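Local coordinates for protein aminotransferase class-III (Sphaerobacter thermophilus DSM 20745, PDB 6K8H) that belongs to the class-III aminotransferases, named an omega-transaminase, and has the fold of that pyridoxal-phosphate-dependent family, at residues B[342-354]-B[421-434]. Numbering follows the deposited sequence.
Sequences RLATLGQQLRAGV and LSTPMGVPEVEAFV
Helix 342-354 and helix 427-434 run side by side in the same direction, their axes 9.4 Å apart and inclined at 21°, with L350 opposite V430 and V354 opposite V434; the loop 421-426, which leads into the second helix, passes the earlier part of the first. R342 joins that loop through two backbone carbonyls. Its NH1 donates to M425 O at 2.8 Å, in the guanidinium plane and nearly in line with the C=O bond, while NH2 meets T423 O in the carbonyl plane, on a lone pair, with a C=O...N angle of 124°. The side chain leaves extended and bends at chi3 (64°), which turns the guanidinium edge to both oxygens; a salt bridge from NH2 to E339 adds a further hold. S422 to M425 form a type I turn, and G426, at the N-cap position, donates a backbone hydrogen bond from N to E429 OE1, in the first turn of the helix.

Apolar packing follows. L421 reaches the first helix with both methyls: CD1 lies 3.5 Å from G347 N and close to L343 O and L346 CB, and CD2 meets L350 CD1. L346 divides its branches: CD1 rests against M425 O, CD2 over the G426-V427 peptide. V430 presses CG1 onto the helix backbone, 3.6 Å from L350 CA. L350 meets F433 at about a right angle, CD1 standing 3.8 Å from F433 CD1, whereas V354 CG2 approaches the ring edge at F433 CE1. Because G353 has no side chain, V434 CG2 can lie 4.1 Å from G353 CA.

Beyond the pair, F433 stacks edge-to-face with F374, and V354 and F433 both touch I376, so strand 373-377 of the three-stranded antiparallel sheet lies against these two helices; L421, which follows strand 418-420, bonds through its backbone to S372.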
loop_
_atom_site.group_PDB
_atom_site.type_symbol
_atom_site.label_atom_id
_atom_site.label_comp_id
_atom_site.label_asym_id
_atom_site.label_seq_id
_atom_site.Cartn_x
_atom_site.Cartn_y
_atom_site.Cartn_z
ATOM N N ARG B 342 -2.219 31.564 4.473
ATOM C CA ARG B 342 -0.809 31.947 4.483
ATOM C C ARG B 342 -0.026 31.220 3.393
ATOM O O ARG B 342 0.782 31.829 2.683
ATOM C CB ARG B 342 -0.200 31.673 5.861
ATOM C CG ARG B 342 1.234 32.167 6.003
ATOM C CD ARG B 342 1.781 31.938 7.415
ATOM N NE ARG B 342 1.885 30.523 7.776
ATOM C CZ ARG B 342 2.933 29.759 7.479
ATOM N NH1 ARG B 342 3.945 30.271 6.807
ATOM N NH2 ARG B 342 2.974 28.489 7.846
ATOM N N LEU B 343 -0.240 29.909 3.257
ATOM C CA LEU B 343 0.423 29.147 2.198
ATOM C C LEU B 343 0.052 29.675 0.818
ATOM O O LEU B 343 0.897 29.717 -0.084
ATOM C CB LEU B 343 0.071 27.666 2.299
ATOM C CG LEU B 343 0.574 26.921 3.535
ATOM C CD1 LEU B 343 -0.043 25.542 3.569
ATOM C CD2 LEU B 343 2.093 26.847 3.577
ATOM N N ALA B 344 -1.205 30.069 0.624
ATOM C CA ALA B 344 -1.603 30.560 -0.691
ATOM C C ALA B 344 -0.938 31.895 -0.994
ATOM O O ALA B 344 -0.506 32.143 -2.126
ATOM C CB ALA B 344 -3.125 30.672 -0.765
ATOM N N THR B 345 -0.827 32.763 0.012
ATOM C CA THR B 345 -0.132 34.027 -0.195
ATOM C C THR B 345 1.337 33.787 -0.517
ATOM O O THR B 345 1.885 34.376 -1.457
ATOM C CB THR B 345 -0.293 34.914 1.030
ATOM O OG1 THR B 345 -1.679 35.252 1.165
ATOM C CG2 THR B 345 0.539 36.176 0.874
ATOM N N LEU B 346 1.989 32.906 0.250
ATOM C CA LEU B 346 3.389 32.606 -0.025
ATOM C C LEU B 346 3.563 32.000 -1.416
ATOM O O LEU B 346 4.539 32.304 -2.118
ATOM C CB LEU B 346 3.936 31.656 1.041
ATOM C CG LEU B 346 4.227 32.253 2.424
ATOM C CD1 LEU B 346 4.617 31.150 3.409
ATOM C CD2 LEU B 346 5.310 33.323 2.334
ATOM N N GLY B 347 2.624 31.150 -1.835
ATOM C CA GLY B 347 2.715 30.557 -3.160
ATOM C C GLY B 347 2.563 31.590 -4.257
ATOM O O GLY B 347 3.312 31.579 -5.242
ATOM N N GLN B 348 1.605 32.504 -4.096
ATOM C CA GLN B 348 1.463 33.596 -5.055
ATOM C C GLN B 348 2.737 34.435 -5.129
ATOM O O GLN B 348 3.169 34.821 -6.220
ATOM C CB GLN B 348 0.254 34.463 -4.695
ATOM C CG GLN B 348 -0.210 35.351 -5.833
ATOM C CD GLN B 348 0.691 36.562 -6.037
ATOM O OE1 GLN B 348 1.264 37.097 -5.075
ATOM N NE2 GLN B 348 0.824 37.000 -7.292
ATOM N N GLN B 349 3.337 34.750 -3.974
ATOM C CA GLN B 349 4.576 35.526 -3.960
ATOM C C GLN B 349 5.709 34.799 -4.682
ATOM O O GLN B 349 6.467 35.412 -5.451
ATOM C CB GLN B 349 4.966 35.848 -2.517
ATOM C CG GLN B 349 4.060 36.892 -1.884
ATOM C CD GLN B 349 4.479 37.259 -0.478
ATOM O OE1 GLN B 349 4.589 36.396 0.395
ATOM N NE2 GLN B 349 4.725 38.546 -0.250
ATOM N N LEU B 350 5.852 33.493 -4.435
ATOM C CA LEU B 350 6.878 32.726 -5.137
ATOM C C LEU B 350 6.631 32.750 -6.641
ATOM O O LEU B 350 7.549 33.012 -7.430
ATOM C CB LEU B 350 6.921 31.281 -4.613
ATOM C CG LEU B 350 8.072 30.399 -5.125
ATOM C CD1 LEU B 350 8.582 29.453 -4.050
ATOM C CD2 LEU B 350 7.661 29.591 -6.359
ATOM N N ARG B 351 5.390 32.477 -7.056
ATOM C CA ARG B 351 5.085 32.393 -8.484
ATOM C C ARG B 351 5.313 33.734 -9.175
ATOM O O ARG B 351 5.892 33.788 -10.271
ATOM C CB ARG B 351 3.646 31.907 -8.680
ATOM C CG ARG B 351 3.470 30.418 -8.392
ATOM C CD ARG B 351 2.146 29.899 -8.933
ATOM N NE ARG B 351 1.025 30.626 -8.341
ATOM C CZ ARG B 351 0.456 30.293 -7.191
ATOM N NH1 ARG B 351 0.886 29.222 -6.505
ATOM N NH2 ARG B 351 -0.551 31.028 -6.737
ATOM N N ALA B 352 4.899 34.828 -8.536
ATOM C CA ALA B 352 5.132 36.152 -9.111
ATOM C C ALA B 352 6.620 36.475 -9.181
ATOM O O ALA B 352 7.092 37.050 -10.176
ATOM C CB ALA B 352 4.390 37.218 -8.303
ATOM N N GLY B 353 7.379 36.109 -8.143
ATOM C CA GLY B 353 8.811 36.354 -8.176
ATOM C C GLY B 353 9.495 35.622 -9.317
ATOM O O GLY B 353 10.364 36.182 -9.999
ATOM N N VAL B 354 9.099 34.367 -9.551
ATOM C CA VAL B 354 9.685 33.601 -10.645
ATOM C C VAL B 354 9.310 34.208 -11.995
ATOM O O VAL B 354 10.136 34.266 -12.920
ATOM C CB VAL B 354 9.255 32.125 -10.555
ATOM C CG1 VAL B 354 9.634 31.394 -11.827
ATOM C CG2 VAL B 354 9.886 31.463 -9.336
ATOM N N LEU B 421 5.292 24.172 -1.168
ATOM C CA LEU B 421 5.709 24.783 0.086
ATOM C C LEU B 421 5.381 23.899 1.293
ATOM O O LEU B 421 4.536 23.005 1.242
ATOM C CB LEU B 421 5.043 26.147 0.262
ATOM C CG LEU B 421 5.005 27.092 -0.930
ATOM C CD1 LEU B 421 4.180 28.331 -0.584
ATOM C CD2 LEU B 421 6.422 27.489 -1.307
ATOM N N SER B 422 6.079 24.167 2.393
ATOM C CA SER B 422 5.787 23.567 3.685
ATOM C C SER B 422 5.538 24.668 4.719
ATOM O O SER B 422 6.000 25.807 4.573
ATOM C CB SER B 422 6.931 22.648 4.122
ATOM O OG SER B 422 8.130 23.388 4.319
ATOM N N THR B 423 4.791 24.314 5.768
ATOM C CA THR B 423 4.414 25.305 6.771
ATOM C C THR B 423 5.591 25.930 7.530
ATOM O O THR B 423 5.421 27.062 8.014
ATOM C CB THR B 423 3.420 24.704 7.782
ATOM O OG1 THR B 423 3.996 23.552 8.401
ATOM C CG2 THR B 423 2.094 24.335 7.109
ATOM N N PRO B 424 6.767 25.302 7.683
ATOM C CA PRO B 424 7.894 26.043 8.276
ATOM C C PRO B 424 8.377 27.197 7.416
ATOM O O PRO B 424 9.194 27.997 7.892
ATOM C CB PRO B 424 8.986 24.971 8.433
ATOM C CG PRO B 424 8.249 23.699 8.501
ATOM C CD PRO B 424 7.097 23.866 7.557
ATOM N N MET B 425 7.915 27.312 6.174
ATOM C CA MET B 425 8.417 28.350 5.288
ATOM C C MET B 425 7.754 29.691 5.547
ATOM O O MET B 425 6.595 29.773 5.966
ATOM C CB MET B 425 8.206 27.973 3.819
ATOM C CG MET B 425 9.131 26.893 3.333
ATOM S SD MET B 425 8.801 26.438 1.615
ATOM C CE MET B 425 10.030 25.149 1.418
ATOM N N GLY B 426 8.512 30.746 5.276
ATOM C CA GLY B 426 8.003 32.096 5.259
ATOM C C GLY B 426 8.558 32.873 4.082
ATOM O O GLY B 426 9.080 32.292 3.121
ATOM N N VAL B 427 8.429 34.200 4.142
ATOM C CA VAL B 427 8.997 35.040 3.083
ATOM C C VAL B 427 10.487 34.789 2.873
ATOM O O VAL B 427 10.927 34.771 1.710
ATOM C CB VAL B 427 8.664 36.521 3.359
ATOM C CG1 VAL B 427 9.515 37.441 2.505
ATOM C CG2 VAL B 427 7.185 36.759 3.112
ATOM N N PRO B 428 11.321 34.616 3.916
ATOM C CA PRO B 428 12.751 34.364 3.636
ATOM C C PRO B 428 12.998 33.141 2.760
ATOM O O PRO B 428 13.859 33.185 1.875
ATOM C CB PRO B 428 13.346 34.194 5.038
ATOM C CG PRO B 428 12.461 35.022 5.919
ATOM C CD PRO B 428 11.080 34.786 5.368
ATOM N N GLU B 429 12.268 32.045 2.972
ATOM C CA GLU B 429 12.467 30.867 2.128
ATOM C C GLU B 429 12.016 31.125 0.694
ATOM O O GLU B 429 12.658 30.660 -0.252
ATOM C CB GLU B 429 11.728 29.663 2.716
ATOM C CG GLU B 429 12.416 29.037 3.935
ATOM C CD GLU B 429 12.304 29.906 5.187
ATOM O OE1 GLU B 429 11.355 30.721 5.275
ATOM O OE2 GLU B 429 13.168 29.773 6.075
ATOM N N VAL B 430 10.915 31.862 0.512
ATOM C CA VAL B 430 10.428 32.197 -0.827
ATOM C C VAL B 430 11.444 33.063 -1.568
ATOM O O VAL B 430 11.756 32.832 -2.744
ATOM C CB VAL B 430 9.053 32.890 -0.727
ATOM C CG1 VAL B 430 8.648 33.480 -2.070
ATOM C CG2 VAL B 430 7.994 31.909 -0.234
ATOM N N GLU B 431 11.955 34.091 -0.898
ATOM C CA GLU B 431 12.981 34.930 -1.508
ATOM C C GLU B 431 14.247 34.136 -1.816
ATOM O O GLU B 431 14.873 34.348 -2.856
ATOM C CB GLU B 431 13.285 36.123 -0.603
ATOM C CG GLU B 431 12.226 37.190 -0.736
ATOM C CD GLU B 431 12.327 38.285 0.300
ATOM O OE1 GLU B 431 13.154 38.169 1.236
ATOM O OE2 GLU B 431 11.558 39.264 0.181
ATOM N N ALA B 432 14.643 33.219 -0.929
ATOM C CA ALA B 432 15.794 32.375 -1.229
ATOM C C ALA B 432 15.547 31.551 -2.486
ATOM O O ALA B 432 16.433 31.427 -3.342
ATOM C CB ALA B 432 16.126 31.468 -0.042
ATOM N N PHE B 433 14.340 30.988 -2.625
ATOM C CA PHE B 433 14.026 30.263 -3.851
ATOM C C PHE B 433 14.153 31.167 -5.076
ATOM O O PHE B 433 14.800 30.799 -6.065
ATOM C CB PHE B 433 12.620 29.651 -3.795
ATOM C CG PHE B 433 12.295 28.848 -5.013
ATOM C CD1 PHE B 433 11.779 29.461 -6.152
ATOM C CD2 PHE B 433 12.577 27.489 -5.055
ATOM C CE1 PHE B 433 11.513 28.737 -7.299
ATOM C CE2 PHE B 433 12.317 26.744 -6.197
ATOM C CZ PHE B 433 11.780 27.366 -7.323
ATOM N N VAL B 434 13.545 32.356 -5.031
ATOM C CA VAL B 434 13.518 33.211 -6.222
ATOM C C VAL B 434 14.933 33.655 -6.603
ATOM O O VAL B 434 15.312 33.651 -7.790
ATOM C CB VAL B 434 12.580 34.413 -6.004
ATOM C CG1 VAL B 434 12.718 35.423 -7.152
ATOM C CG2 VAL B 434 11.135 33.942 -5.892
#